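Local coordinates for protein amidase, hydantoinase/carbamoylase family (Paraburkholderia phymatum, PDB 6C0D) that probably hydrolyses N-carbamoyl-L-amino acids to free amino acids, as a metal-dependent, zinc-binding homodimeric enzyme of the peptidase M20 family, at residues S146-A151 / Q370-H375; L184-Q189 / Q374-C379; A253-A258 / N307-L312; G218-Q223 / N300-M305; D351-G356 / C406-R411. One frame throughout, in Å; residues are numbered along the deposited sequence. Where two conformers were deposited one is given.

Interaction 1. Residues S146-A151 / Q370-H375; sequences SFVGDA and QVIAQH. With EDO (1,2-ethanediol), chain I.
Val148 lies over one face of the His375 imidazole, its CB making a CH-pi contact that joins two helices near their C-terminal ends in the zinc-binding part of this M20 peptidase fold. The C-terminal turn of helix 142-148 is closed by a Schellman motif, with Gly149 at positive phi, and the turn after it carries Asp150 toward the loop that follows helix 368-372. Val148 CB sits 3.6 Å from the centre of the His375 ring, only 16° off the ring normal. CG2, tucked between the backbone N and the carbonyl carbon (chi1 of Val148 is -54°), reaches the ring at NE2 and also meets Val371 CG1 at 3.9 Å. Val148 CG1 lies beside the ring at CD2 and packs on Ile372 CG1 at 4.1 Å. One face of the histidine is thus covered by valine, while polar partners lie at its edge. Asp150 comes to this edge with its carboxylate turned 54° from the ring plane; His375 NE2 gives OD1 a weak, bent hydrogen bond. Ile372 continues inward to Trp131 and Tyr192, and its side chain ends about 10 Å from that of His89, a ligand of the bound zinc, so the contact lies close to the metal site but supplies no zinc ligand. A single water ties the polar edge together: it is hydrogen-bonded to Asp150 OD2 at 2.8 Å, to Val371 O at 3.0 Å, and, lying in the plane of the imidazole, to His375 NE2 at 3.1 Å.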
# COMPACT_ATOMS: atom_id res chain seq x y z
N SER A 146 -28.61 19.52 -13.55
CA SER A 146 -29.74 20.42 -13.29
C SER A 146 -30.29 20.98 -14.59
O SER A 146 -31.50 21.04 -14.79
CB SER A 146 -29.30 21.56 -12.38
OG SER A 146 -30.35 22.51 -12.22
N PHE A 147 -29.40 21.40 -15.49
CA PHE A 147 -29.81 22.00 -16.76
C PHE A 147 -30.66 21.04 -17.59
O PHE A 147 -31.75 21.41 -18.06
CB PHE A 147 -28.56 22.42 -17.52
CG PHE A 147 -28.84 23.03 -18.87
CD1 PHE A 147 -29.49 24.25 -18.96
CD2 PHE A 147 -28.42 22.40 -20.03
CE1 PHE A 147 -29.73 24.82 -20.20
CE2 PHE A 147 -28.66 22.95 -21.26
CZ PHE A 147 -29.32 24.17 -21.36
N VAL A 148 -30.21 19.80 -17.76
CA VAL A 148 -30.96 18.85 -18.58
C VAL A 148 -32.11 18.20 -17.84
O VAL A 148 -32.85 17.41 -18.44
CB VAL A 148 -30.04 17.74 -19.17
CG1 VAL A 148 -28.86 18.37 -19.91
CG2 VAL A 148 -29.56 16.80 -18.09
N GLY A 149 -32.30 18.52 -16.57
CA GLY A 149 -33.42 17.95 -15.84
C GLY A 149 -33.19 16.57 -15.28
O GLY A 149 -34.15 15.90 -14.91
N ASP A 150 -31.93 16.11 -15.23
CA ASP A 150 -31.60 14.88 -14.52
C ASP A 150 -31.87 15.06 -13.02
O ASP A 150 -32.02 16.18 -12.52
CB ASP A 150 -30.14 14.49 -14.75
CG ASP A 150 -29.87 13.94 -16.15
OD1 ASP A 150 -30.84 13.65 -16.89
OD2 ASP A 150 -28.68 13.79 -16.52
N ALA A 151 -31.93 13.94 -12.30
CA ALA A 151 -32.28 13.99 -10.88
C ALA A 151 -31.20 14.70 -10.06
O ALA A 151 -30.01 14.37 -10.15
CB ALA A 151 -32.49 12.57 -10.34
N GLN A 370 -20.68 15.07 -21.48
CA GLN A 370 -21.22 13.71 -21.47
C GLN A 370 -22.64 13.68 -20.93
O GLN A 370 -23.42 12.79 -21.29
CB GLN A 370 -20.31 12.78 -20.65
CG GLN A 370 -20.53 12.84 -19.17
CD GLN A 370 -19.44 12.12 -18.42
OE1 GLN A 370 -18.31 12.06 -18.89
NE2 GLN A 370 -19.76 11.57 -17.25
N VAL A 371 -22.99 14.62 -20.05
CA VAL A 371 -24.35 14.72 -19.54
C VAL A 371 -25.26 15.37 -20.59
O VAL A 371 -26.37 14.90 -20.86
CB VAL A 371 -24.36 15.53 -18.22
CG1 VAL A 371 -25.80 15.89 -17.79
CG2 VAL A 371 -23.63 14.75 -17.12
N ILE A 372 -24.80 16.47 -21.18
CA ILE A 372 -25.65 17.23 -22.09
C ILE A 372 -25.90 16.44 -23.38
O ILE A 372 -27.00 16.48 -23.94
CB ILE A 372 -25.01 18.60 -22.35
CG1 ILE A 372 -25.12 19.44 -21.07
CG2 ILE A 372 -25.69 19.34 -23.54
CD1 ILE A 372 -24.11 20.54 -20.98
N ALA A 373 -24.90 15.67 -23.83
CA ALA A 373 -25.00 14.95 -25.10
C ALA A 373 -26.14 13.94 -25.13
O ALA A 373 -26.59 13.55 -26.22
CB ALA A 373 -23.68 14.22 -25.41
N GLN A 374 -26.59 13.47 -23.97
CA GLN A 374 -27.69 12.52 -23.92
C GLN A 374 -29.04 13.19 -24.18
O GLN A 374 -30.04 12.48 -24.31
CB GLN A 374 -27.64 11.78 -22.57
CG GLN A 374 -26.21 11.21 -22.28
CD GLN A 374 -26.05 10.52 -20.92
OE1 GLN A 374 -27.00 9.99 -20.36
NE2 GLN A 374 -24.81 10.52 -20.40
N HIS A 375 -29.08 14.52 -24.28
CA HIS A 375 -30.32 15.27 -24.46
C HIS A 375 -30.37 16.10 -25.72
O HIS A 375 -31.44 16.21 -26.33
CB HIS A 375 -30.56 16.18 -23.25
CG HIS A 375 -30.74 15.42 -21.97
ND1 HIS A 375 -31.97 15.07 -21.47
CD2 HIS A 375 -29.82 14.89 -21.12
CE1 HIS A 375 -31.82 14.38 -20.36
NE2 HIS A 375 -30.52 14.25 -20.13
C1 EDO I . -29.21 14.02 -28.20
O1 EDO I . -28.57 12.75 -28.06
C2 EDO I . -29.68 14.21 -29.64
O2 EDO I . -28.58 13.93 -30.52
O HOH W 1 -27.90 12.99 -19.13
O HOH W 2 -29.78 10.87 -18.46

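Interaction 2. Residues L184-Q189 / Q374-C379; sequences LDRKRQ and QHIPAC
Arg186 and Ile376 are where the two backbones come nearest, their CA atoms 7.2 Å apart. Residues 186-188 have helical backbone angles without the regular bonds, in the loop that leads into strand 189-198; 374-379 runs on from helix 368-372 into strand 378-384, which lies parallel to that strand in the sheet of the catalytic domain. Ile376 CG2 lies 3.6 Å from Gln189 O and 3.9 Å from Leu184 CD2. The same leucine methyl has two more neighbours: His375 CB at 3.9 Å, and the guanidinium of Arg186, over whose centre it lies 3.6 Å above the plane. From CG to NE the Arg186 chain is extended, which carries the flat group across to the histidine. There His375 ND1 lies at the guanidinium edge, near its plane, 2.9 Å from Arg186 NH2, with the ring turned 72° from it; the hydrogen bond of NH2 goes to Val148 O. A water accepts a hydrogen bond from Arg186 NE at 2.7 Å and is itself hydrogen-bonded to His375 ND1. With a leucine over its face, the guanidinium is probably restrained in rotation by its bonds to Val148 O and the water, and its positive charge beside ND1 would be expected to disfavour a doubly protonated imidazole.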
# COMPACT_ATOMS: atom_id res chain seq x y z
N LEU A 184 -32.83 23.35 -19.67
CA LEU A 184 -32.78 23.15 -21.10
C LEU A 184 -34.16 23.32 -21.73
O LEU A 184 -35.16 22.79 -21.24
CB LEU A 184 -32.24 21.75 -21.38
CG LEU A 184 -32.31 21.26 -22.82
CD1 LEU A 184 -31.43 22.16 -23.71
CD2 LEU A 184 -31.89 19.79 -22.89
N ASP A 185 -34.20 24.05 -22.84
CA ASP A 185 -35.40 24.17 -23.67
C ASP A 185 -35.07 23.48 -24.99
O ASP A 185 -34.44 24.06 -25.87
CB ASP A 185 -35.80 25.64 -23.88
CG ASP A 185 -37.02 25.81 -24.81
OD1 ASP A 185 -37.47 24.82 -25.43
OD2 ASP A 185 -37.52 26.95 -24.91
N ARG A 186 -35.51 22.23 -25.12
CA ARG A 186 -35.15 21.42 -26.29
C ARG A 186 -35.71 21.98 -27.60
O ARG A 186 -35.16 21.67 -28.66
CB ARG A 186 -35.64 19.98 -26.09
CG ARG A 186 -34.82 19.22 -25.06
CD ARG A 186 -35.65 18.14 -24.36
NE ARG A 186 -34.88 17.43 -23.33
CZ ARG A 186 -34.77 17.83 -22.06
NH1 ARG A 186 -35.36 18.95 -21.65
NH2 ARG A 186 -34.05 17.12 -21.20
N LYS A 187 -36.79 22.76 -27.57
CA LYS A 187 -37.24 23.36 -28.82
C LYS A 187 -36.30 24.47 -29.29
O LYS A 187 -36.12 24.65 -30.50
CB LYS A 187 -38.66 23.91 -28.66
N ARG A 188 -35.69 25.20 -28.36
CA ARG A 188 -34.84 26.35 -28.67
C ARG A 188 -33.35 26.00 -28.77
O ARG A 188 -32.69 26.39 -29.73
CB ARG A 188 -35.06 27.45 -27.63
CG ARG A 188 -34.09 28.63 -27.71
CD ARG A 188 -34.43 29.74 -26.70
NE ARG A 188 -33.44 30.79 -26.87
CZ ARG A 188 -32.22 30.75 -26.34
NH1 ARG A 188 -31.35 31.72 -26.61
NH2 ARG A 188 -31.87 29.75 -25.53
N GLN A 189 -32.80 25.30 -27.77
CA GLN A 189 -31.37 25.01 -27.68
C GLN A 189 -31.07 23.71 -28.41
O GLN A 189 -31.43 22.63 -27.94
CB GLN A 189 -30.95 24.96 -26.21
CG GLN A 189 -31.05 26.36 -25.57
CD GLN A 189 -31.19 26.35 -24.07
OE1 GLN A 189 -31.90 25.51 -23.51
NE2 GLN A 189 -30.51 27.28 -23.39
N GLN A 374 -26.59 13.47 -23.97
CA GLN A 374 -27.69 12.52 -23.92
C GLN A 374 -29.04 13.19 -24.18
O GLN A 374 -30.04 12.48 -24.31
CB GLN A 374 -27.64 11.78 -22.57
CG GLN A 374 -26.21 11.21 -22.28
CD GLN A 374 -26.05 10.52 -20.92
OE1 GLN A 374 -27.00 9.99 -20.36
NE2 GLN A 374 -24.81 10.52 -20.40
N HIS A 375 -29.08 14.52 -24.28
CA HIS A 375 -30.32 15.27 -24.46
C HIS A 375 -30.37 16.10 -25.72
O HIS A 375 -31.44 16.21 -26.33
CB HIS A 375 -30.56 16.18 -23.25
CG HIS A 375 -30.74 15.42 -21.97
ND1 HIS A 375 -31.97 15.07 -21.47
CD2 HIS A 375 -29.82 14.89 -21.12
CE1 HIS A 375 -31.82 14.38 -20.36
NE2 HIS A 375 -30.52 14.25 -20.13
N ILE A 376 -29.26 16.72 -26.11
CA ILE A 376 -29.18 17.46 -27.36
C ILE A 376 -27.83 17.17 -28.01
O ILE A 376 -26.90 16.70 -27.34
CB ILE A 376 -29.34 18.99 -27.15
CG1 ILE A 376 -28.22 19.52 -26.25
CG2 ILE A 376 -30.76 19.35 -26.64
CD1 ILE A 376 -28.17 21.05 -26.23
N PRO A 377 -27.72 17.42 -29.32
CA PRO A 377 -26.42 17.26 -29.99
C PRO A 377 -25.31 18.02 -29.28
O PRO A 377 -25.42 19.22 -29.04
CB PRO A 377 -26.68 17.87 -31.38
CG PRO A 377 -28.16 17.57 -31.63
CD PRO A 377 -28.80 17.77 -30.27
N ALA A 378 -24.21 17.32 -28.97
CA ALA A 378 -23.08 17.94 -28.27
C ALA A 378 -21.77 17.61 -28.99
O ALA A 378 -21.65 16.60 -29.68
CB ALA A 378 -23.00 17.45 -26.82
N CYS A 379 -20.77 18.48 -28.79
CA CYS A 379 -19.44 18.21 -29.34
C CYS A 379 -18.39 18.87 -28.45
O CYS A 379 -18.70 19.75 -27.63
CB CYS A 379 -19.33 18.69 -30.79
SG CYS A 379 -19.47 20.48 -30.95
O HOH W 3 -34.15 14.80 -23.36

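Interaction 3. Residues A253-A258 / N307-L312; sequences AHIDDA and NALVAL
Leu312 turns its CG anti to its own carbonyl carbon (chi1 -77°), with CD1 anti to CA (chi2 179°), which drives CD1 into the opposite helix at the turn formed by His254, Ile255 and Ala258. That methyl is 3.6 Å from His254 O, 3.8 Å from Ile255 CA and 4.0 Å from Ala258 CB, so it rests on main chain as much as on side chains. The other branch, CD2, lies against His254 CB, whose imidazole leads away from the interface. Leu309 takes a different course: its CG stands anti to the backbone N, and CD1 swings across to meet Ile255 CG1 at 4.1 Å. Helices 244-262 and 299-317 belong to the smaller alpha-beta domain of the M20 fold, where they lie side by side on its antiparallel sheet. Here their axes are 10.3 Å apart and run at 144°, roughly antiparallel. Alanines face each other further along, Ala258 CB and Ala308 CB 4.5 Å apart. Phe251, two residues before the first segment, touches both leucines, and Leu309 also packs down on Leu326 of strand 323-328.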
# COMPACT_ATOMS: atom_id res chain seq x y z
N ALA A 253 -0.69 -9.74 -13.90
CA ALA A 253 -0.19 -10.18 -15.20
C ALA A 253 -1.30 -10.82 -16.02
O ALA A 253 -1.32 -10.69 -17.25
CB ALA A 253 0.99 -11.16 -15.04
N HIS A 254 -2.22 -11.55 -15.37
CA HIS A 254 -3.36 -12.08 -16.12
C HIS A 254 -4.24 -10.97 -16.67
O HIS A 254 -4.76 -11.08 -17.79
CB HIS A 254 -4.20 -13.00 -15.24
CG HIS A 254 -3.48 -14.23 -14.80
ND1 HIS A 254 -3.83 -14.94 -13.67
CD2 HIS A 254 -2.41 -14.87 -15.32
CE1 HIS A 254 -3.01 -15.97 -13.52
NE2 HIS A 254 -2.14 -15.95 -14.51
N ILE A 255 -4.47 -9.91 -15.88
CA ILE A 255 -5.26 -8.78 -16.38
C ILE A 255 -4.60 -8.18 -17.62
O ILE A 255 -5.26 -7.93 -18.64
CB ILE A 255 -5.43 -7.72 -15.28
CG1 ILE A 255 -6.34 -8.23 -14.15
CG2 ILE A 255 -6.01 -6.39 -15.87
CD1 ILE A 255 -6.35 -7.30 -12.92
N ASP A 256 -3.30 -7.91 -17.52
CA ASP A 256 -2.59 -7.28 -18.64
C ASP A 256 -2.68 -8.13 -19.89
O ASP A 256 -2.83 -7.61 -21.00
CB ASP A 256 -1.11 -7.06 -18.27
CG ASP A 256 -0.92 -6.01 -17.18
OD1 ASP A 256 -1.84 -5.20 -16.97
OD2 ASP A 256 0.17 -5.98 -16.55
N ASP A 257 -2.57 -9.45 -19.74
CA ASP A 257 -2.65 -10.33 -20.89
C ASP A 257 -4.05 -10.30 -21.50
O ASP A 257 -4.20 -10.13 -22.72
CB ASP A 257 -2.26 -11.75 -20.48
CG ASP A 257 -2.51 -12.76 -21.59
OD1 ASP A 257 -1.69 -12.83 -22.52
OD2 ASP A 257 -3.53 -13.48 -21.52
N ALA A 258 -5.08 -10.45 -20.67
CA ALA A 258 -6.44 -10.48 -21.21
C ALA A 258 -6.86 -9.13 -21.80
O ALA A 258 -7.50 -9.08 -22.86
CB ALA A 258 -7.42 -10.92 -20.12
N ASN A 307 -16.29 -8.59 -18.79
CA ASN A 307 -16.55 -10.03 -18.82
C ASN A 307 -15.26 -10.84 -18.68
O ASN A 307 -15.25 -11.90 -18.05
CB ASN A 307 -17.28 -10.41 -20.10
CG ASN A 307 -18.66 -9.76 -20.19
OD1 ASN A 307 -19.27 -9.45 -19.17
ND2 ASN A 307 -19.14 -9.53 -21.41
N ALA A 308 -14.18 -10.36 -19.31
CA ALA A 308 -12.89 -11.05 -19.21
C ALA A 308 -12.36 -11.02 -17.78
O ALA A 308 -11.80 -12.01 -17.29
CB ALA A 308 -11.88 -10.40 -20.16
N LEU A 309 -12.55 -9.90 -17.10
CA LEU A 309 -12.11 -9.80 -15.70
C LEU A 309 -12.90 -10.75 -14.81
O LEU A 309 -12.32 -11.46 -13.98
CB LEU A 309 -12.24 -8.36 -15.22
CG LEU A 309 -11.86 -8.04 -13.78
CD1 LEU A 309 -10.35 -8.28 -13.52
CD2 LEU A 309 -12.20 -6.60 -13.49
N VAL A 310 -14.23 -10.79 -14.99
CA VAL A 310 -15.04 -11.75 -14.25
C VAL A 310 -14.57 -13.17 -14.52
O VAL A 310 -14.45 -13.99 -13.60
CB VAL A 310 -16.53 -11.57 -14.61
CG1 VAL A 310 -17.36 -12.70 -13.99
CG2 VAL A 310 -17.02 -10.23 -14.11
N ALA A 311 -14.26 -13.48 -15.78
CA ALA A 311 -13.82 -14.82 -16.12
C ALA A 311 -12.46 -15.13 -15.51
O ALA A 311 -12.22 -16.26 -15.08
CB ALA A 311 -13.81 -15.00 -17.64
N LEU A 312 -11.56 -14.14 -15.47
CA LEU A 312 -10.26 -14.35 -14.83
C LEU A 312 -10.41 -14.70 -13.35
O LEU A 312 -9.67 -15.53 -12.82
CB LEU A 312 -9.40 -13.10 -14.97
CG LEU A 312 -8.72 -12.82 -16.30
CD1 LEU A 312 -7.93 -11.49 -16.19
CD2 LEU A 312 -7.79 -13.98 -16.69

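Interaction 4. Residues G218-Q223 / N300-M305; sequences GIREFQ and NRLHAM
Arg220 meets Leu302 and His303 with the two terminal nitrogens of its guanidinium, and the path of its chain explains how. CB leaves the strand toward the helix. CG stands anti to the carbonyl carbon, and a bend at chi2 (-66°) turns the chain outward and partly back toward the Gly218 end. NE forms a salt bridge with Glu306, one turn beyond His303 on the helix. NH1 turns back to its own strand and bonds to Ile219 O at 3.0 Å, nearly straight at 161°; the acceptor is in the guanidinium plane although the donor sits above the carbonyl plane. The same NH1 touches Leu302 CD2 at 3.8 Å. In one of the two conformers of His303, NH2 comes to 3.7 Å from His303 CD2, and Glu334 binds both residues there, OE2 in a salt bridge with Arg220 NH2 and OE1 hydrogen-bonded to His303 NE2. Leu302 CD2 also rests directly on Gly218 CA at 3.8 Å. Strand 210-227 and helix 299-317 run almost parallel, 8° apart with axes 9.5 Å from each other; Leu302 and Arg220 both reach Phe294 of the adjoining strand 283-296, so the helix lies directly on the sheet of the smaller domain.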
# COMPACT_ATOMS: atom_id res chain seq x y z
N GLY A 218 -16.25 5.46 -21.78
CA GLY A 218 -16.87 4.87 -20.60
C GLY A 218 -15.81 4.43 -19.60
O GLY A 218 -14.63 4.34 -19.92
N ILE A 219 -16.25 4.17 -18.36
CA ILE A 219 -15.34 3.88 -17.24
C ILE A 219 -15.87 2.70 -16.44
O ILE A 219 -17.08 2.56 -16.22
CB ILE A 219 -15.18 5.11 -16.32
CG1 ILE A 219 -14.72 6.34 -17.14
CG2 ILE A 219 -14.12 4.82 -15.22
CD1 ILE A 219 -14.76 7.67 -16.39
N ARG A 220 -14.94 1.84 -15.97
CA ARG A 220 -15.24 0.83 -14.96
C ARG A 220 -14.20 0.91 -13.86
O ARG A 220 -13.02 1.18 -14.13
CB ARG A 220 -15.24 -0.59 -15.54
CG ARG A 220 -16.40 -0.87 -16.48
CD ARG A 220 -17.74 -0.85 -15.73
NE ARG A 220 -18.82 -1.28 -16.61
CZ ARG A 220 -19.42 -0.50 -17.52
NH1 ARG A 220 -19.08 0.78 -17.67
NH2 ARG A 220 -20.37 -1.01 -18.28
N GLU A 221 -14.65 0.70 -12.62
CA GLU A 221 -13.75 0.63 -11.47
C GLU A 221 -14.10 -0.59 -10.64
O GLU A 221 -15.28 -0.92 -10.48
CB GLU A 221 -13.85 1.90 -10.62
CG GLU A 221 -13.21 3.10 -11.34
CD GLU A 221 -13.37 4.41 -10.60
OE1 GLU A 221 -14.32 4.54 -9.80
OE2 GLU A 221 -12.54 5.30 -10.82
N PHE A 222 -13.07 -1.27 -10.12
CA PHE A 222 -13.26 -2.45 -9.30
C PHE A 222 -12.23 -2.46 -8.18
O PHE A 222 -11.12 -1.93 -8.34
CB PHE A 222 -13.08 -3.74 -10.10
CG PHE A 222 -14.15 -3.97 -11.13
CD1 PHE A 222 -15.29 -4.70 -10.82
CD2 PHE A 222 -14.00 -3.49 -12.42
CE1 PHE A 222 -16.27 -4.93 -11.77
CE2 PHE A 222 -14.99 -3.70 -13.38
CZ PHE A 222 -16.12 -4.43 -13.05
N GLN A 223 -12.60 -3.08 -7.07
CA GLN A 223 -11.63 -3.57 -6.11
C GLN A 223 -11.51 -5.07 -6.31
O GLN A 223 -12.50 -5.77 -6.53
CB GLN A 223 -12.04 -3.30 -4.67
CG GLN A 223 -11.96 -1.88 -4.21
CD GLN A 223 -12.19 -1.78 -2.72
OE1 GLN A 223 -12.17 -2.79 -2.01
NE2 GLN A 223 -12.40 -0.57 -2.23
N ASN A 300 -18.78 -2.26 -26.77
CA ASN A 300 -18.56 -3.70 -26.86
C ASN A 300 -17.24 -4.09 -26.20
O ASN A 300 -17.17 -5.10 -25.48
CB ASN A 300 -18.55 -4.15 -28.32
CG ASN A 300 -19.95 -4.35 -28.89
OD1 ASN A 300 -20.93 -4.37 -28.15
ND2 ASN A 300 -20.04 -4.52 -30.20
N ARG A 301 -16.19 -3.32 -26.45
CA ARG A 301 -14.89 -3.64 -25.85
C ARG A 301 -14.93 -3.45 -24.34
O ARG A 301 -14.40 -4.28 -23.59
CB ARG A 301 -13.79 -2.77 -26.44
CG ARG A 301 -12.41 -3.13 -25.86
CD ARG A 301 -11.29 -2.21 -26.36
NE ARG A 301 -10.98 -2.50 -27.76
CZ ARG A 301 -11.34 -1.74 -28.79
NH1 ARG A 301 -12.03 -0.61 -28.59
NH2 ARG A 301 -11.01 -2.10 -30.02
N LEU A 302 -15.55 -2.37 -23.89
CA LEU A 302 -15.63 -2.10 -22.45
C LEU A 302 -16.33 -3.24 -21.74
O LEU A 302 -15.89 -3.68 -20.67
CB LEU A 302 -16.34 -0.77 -22.22
CG LEU A 302 -16.32 -0.13 -20.83
CD1 LEU A 302 -14.88 0.20 -20.37
CD2 LEU A 302 -17.19 1.14 -20.90
N HIS A 303 -17.43 -3.75 -22.32
CA HIS A 303 -18.17 -4.86 -21.73
C HIS A 303 -17.38 -6.16 -21.83
O HIS A 303 -17.44 -7.00 -20.92
CB HIS A 303 -19.54 -5.01 -22.41
CG HIS A 303 -20.38 -3.78 -22.37
ND1 HIS A 303 -21.51 -3.61 -23.15
CD2 HIS A 303 -20.27 -2.64 -21.63
CE1 HIS A 303 -22.04 -2.43 -22.91
NE2 HIS A 303 -21.31 -1.82 -21.99
N ALA A 304 -16.65 -6.36 -22.93
CA ALA A 304 -15.84 -7.57 -23.06
C ALA A 304 -14.70 -7.57 -22.05
O ALA A 304 -14.31 -8.63 -21.55
CB ALA A 304 -15.27 -7.70 -24.47
N MET A 305 -14.16 -6.39 -21.73
CA MET A 305 -13.11 -6.30 -20.71
C MET A 305 -13.67 -6.67 -19.34
O MET A 305 -13.04 -7.43 -18.59
CB MET A 305 -12.51 -4.90 -20.70
CG MET A 305 -11.65 -4.61 -21.94
SD MET A 305 -11.22 -2.87 -22.11
CE MET A 305 -9.92 -2.77 -20.86

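Interaction 5. Residues D351-G356 / C406-R411; sequences DALAPG and CEVAAR. With SO4 (sulfate ion), chain D.
Leu353 and Arg411 cross obliquely at the surface, the leucine on the last turn of helix 340-353 and the arginine on helix 399-419. Arg411 was built in two conformers, and the contacts of its side chain hold for one of them. In it CG lies anti to the backbone N (chi1 -179°) and the chain is extended from CG to NE. Its methylene CD rests against Leu353 CD1 at 3.8 Å. Further out, Ala352 CB sits over one face of the guanidinium, 3.3 Å above the plane and off centre, nearest to NE at 3.5 Å. Leu353 has CG anti to its carbonyl carbon and chi2 at -174°, which sends CD1 toward the backbone of the other helix, 3.5 Å from Glu407 O. Nearer its root, Leu353 CB packs on Val408 CG2 at 4.0 Å. A sulfate, probably from the crystallisation liquor, lies at the guanidinium edge; its approach to NH2 is implausibly short, so the detail there is doubtful. Arg411 also makes a cation-pi contact with Phe13 near the N terminus. Beneath the leucine, Val408 reaches Ala349 of helix 340-353 and Leu381 of strand 378-384, while Ala409 and Ala410 on the same helix pack against Ile111 of helix 102-117.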
# COMPACT_ATOMS: atom_id res chain seq x y z
N ASP A 351 -9.65 21.97 -40.27
CA ASP A 351 -8.88 21.80 -41.49
C ASP A 351 -8.66 23.13 -42.21
O ASP A 351 -7.62 23.34 -42.84
CB ASP A 351 -9.58 20.82 -42.42
CG ASP A 351 -8.63 20.22 -43.41
OD1 ASP A 351 -7.70 19.51 -42.98
OD2 ASP A 351 -8.80 20.50 -44.60
N ALA A 352 -9.64 24.05 -42.10
CA ALA A 352 -9.52 25.36 -42.73
C ALA A 352 -8.46 26.21 -42.04
O ALA A 352 -7.67 26.88 -42.71
CB ALA A 352 -10.88 26.07 -42.70
N LEU A 353 -8.44 26.20 -40.71
CA LEU A 353 -7.61 27.13 -39.95
C LEU A 353 -6.35 26.51 -39.37
O LEU A 353 -5.38 27.24 -39.09
CB LEU A 353 -8.43 27.75 -38.81
CG LEU A 353 -9.64 28.53 -39.32
CD1 LEU A 353 -10.29 29.23 -38.13
CD2 LEU A 353 -9.27 29.54 -40.41
N ALA A 354 -6.32 25.18 -39.21
CA ALA A 354 -5.13 24.49 -38.69
C ALA A 354 -4.79 23.29 -39.57
O ALA A 354 -4.67 22.16 -39.09
CB ALA A 354 -5.36 24.08 -37.24
N PRO A 355 -4.66 23.49 -40.88
CA PRO A 355 -4.44 22.36 -41.78
C PRO A 355 -3.19 21.58 -41.38
O PRO A 355 -2.14 22.16 -41.08
CB PRO A 355 -4.29 23.02 -43.16
CG PRO A 355 -4.00 24.43 -42.90
CD PRO A 355 -4.70 24.77 -41.62
N GLY A 356 -3.32 20.25 -41.35
CA GLY A 356 -2.22 19.40 -40.97
C GLY A 356 -1.89 19.39 -39.49
O GLY A 356 -0.92 18.72 -39.09
N CYS A 406 -9.65 29.11 -30.14
CA CYS A 406 -10.85 29.94 -30.16
C CYS A 406 -11.22 30.31 -31.58
O CYS A 406 -12.41 30.38 -31.92
CB CYS A 406 -10.64 31.19 -29.32
SG CYS A 406 -12.23 32.03 -28.91
N GLU A 407 -10.23 30.58 -32.44
CA GLU A 407 -10.52 30.83 -33.85
C GLU A 407 -11.23 29.64 -34.50
O GLU A 407 -12.20 29.81 -35.26
CB GLU A 407 -9.22 31.15 -34.60
CG GLU A 407 -8.67 32.53 -34.22
CD GLU A 407 -7.30 32.80 -34.82
OE1 GLU A 407 -6.57 31.84 -35.08
OE2 GLU A 407 -6.94 33.98 -35.02
N VAL A 408 -10.74 28.42 -34.25
CA VAL A 408 -11.38 27.22 -34.80
C VAL A 408 -12.79 27.09 -34.24
O VAL A 408 -13.76 26.86 -34.98
CB VAL A 408 -10.54 25.97 -34.51
CG1 VAL A 408 -11.33 24.66 -34.89
CG2 VAL A 408 -9.19 26.04 -35.26
N ALA A 409 -12.94 27.26 -32.92
CA ALA A 409 -14.26 27.12 -32.31
C ALA A 409 -15.24 28.16 -32.83
O ALA A 409 -16.42 27.85 -33.07
CB ALA A 409 -14.15 27.20 -30.78
N ALA A 410 -14.78 29.40 -33.02
CA ALA A 410 -15.67 30.46 -33.51
C ALA A 410 -16.11 30.19 -34.95
O ALA A 410 -17.28 30.45 -35.30
CB ALA A 410 -14.96 31.82 -33.43
N ARG A 411 -15.19 29.74 -35.80
CA ARG A 411 -15.55 29.40 -37.17
C ARG A 411 -16.56 28.26 -37.20
O ARG A 411 -17.59 28.34 -37.89
CB ARG A 411 -14.31 29.05 -37.99
CG ARG A 411 -14.62 28.71 -39.45
CD ARG A 411 -13.35 28.34 -40.23
NE ARG A 411 -13.64 27.83 -41.57
CZ ARG A 411 -13.52 28.57 -42.68
NH1 ARG A 411 -13.09 29.82 -42.59
NH2 ARG A 411 -13.79 28.05 -43.86
S SO4 D . -14.87 24.90 -45.29
O1 SO4 D . -14.24 23.65 -45.71
O2 SO4 D . -13.85 25.84 -44.83
O3 SO4 D . -15.60 25.47 -46.42
O4 SO4 D . -15.80 24.63 -44.20

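Going from the N terminus, interactions 1 and 2 open first, at 146-151 and 184-189, and both close on 370-379, where they share Gln374 and His375; Phe147 O and Leu184 N also link their opening segments. Inside both loops lie interactions 4 and 3, which open in that order and close in the same order on helix 299-317, so they cross; Phe222 against Leu309 joins them. Both lie in the smaller domain, with centres 11 Å apart. Interaction 5 opens at 351-356, before interactions 1 and 2 close, and ends at 406-411, crossing both. It ties helix 340-353 to helix 399-419 within the catalytic domain, about 34 Å from interaction 4, centre to centre.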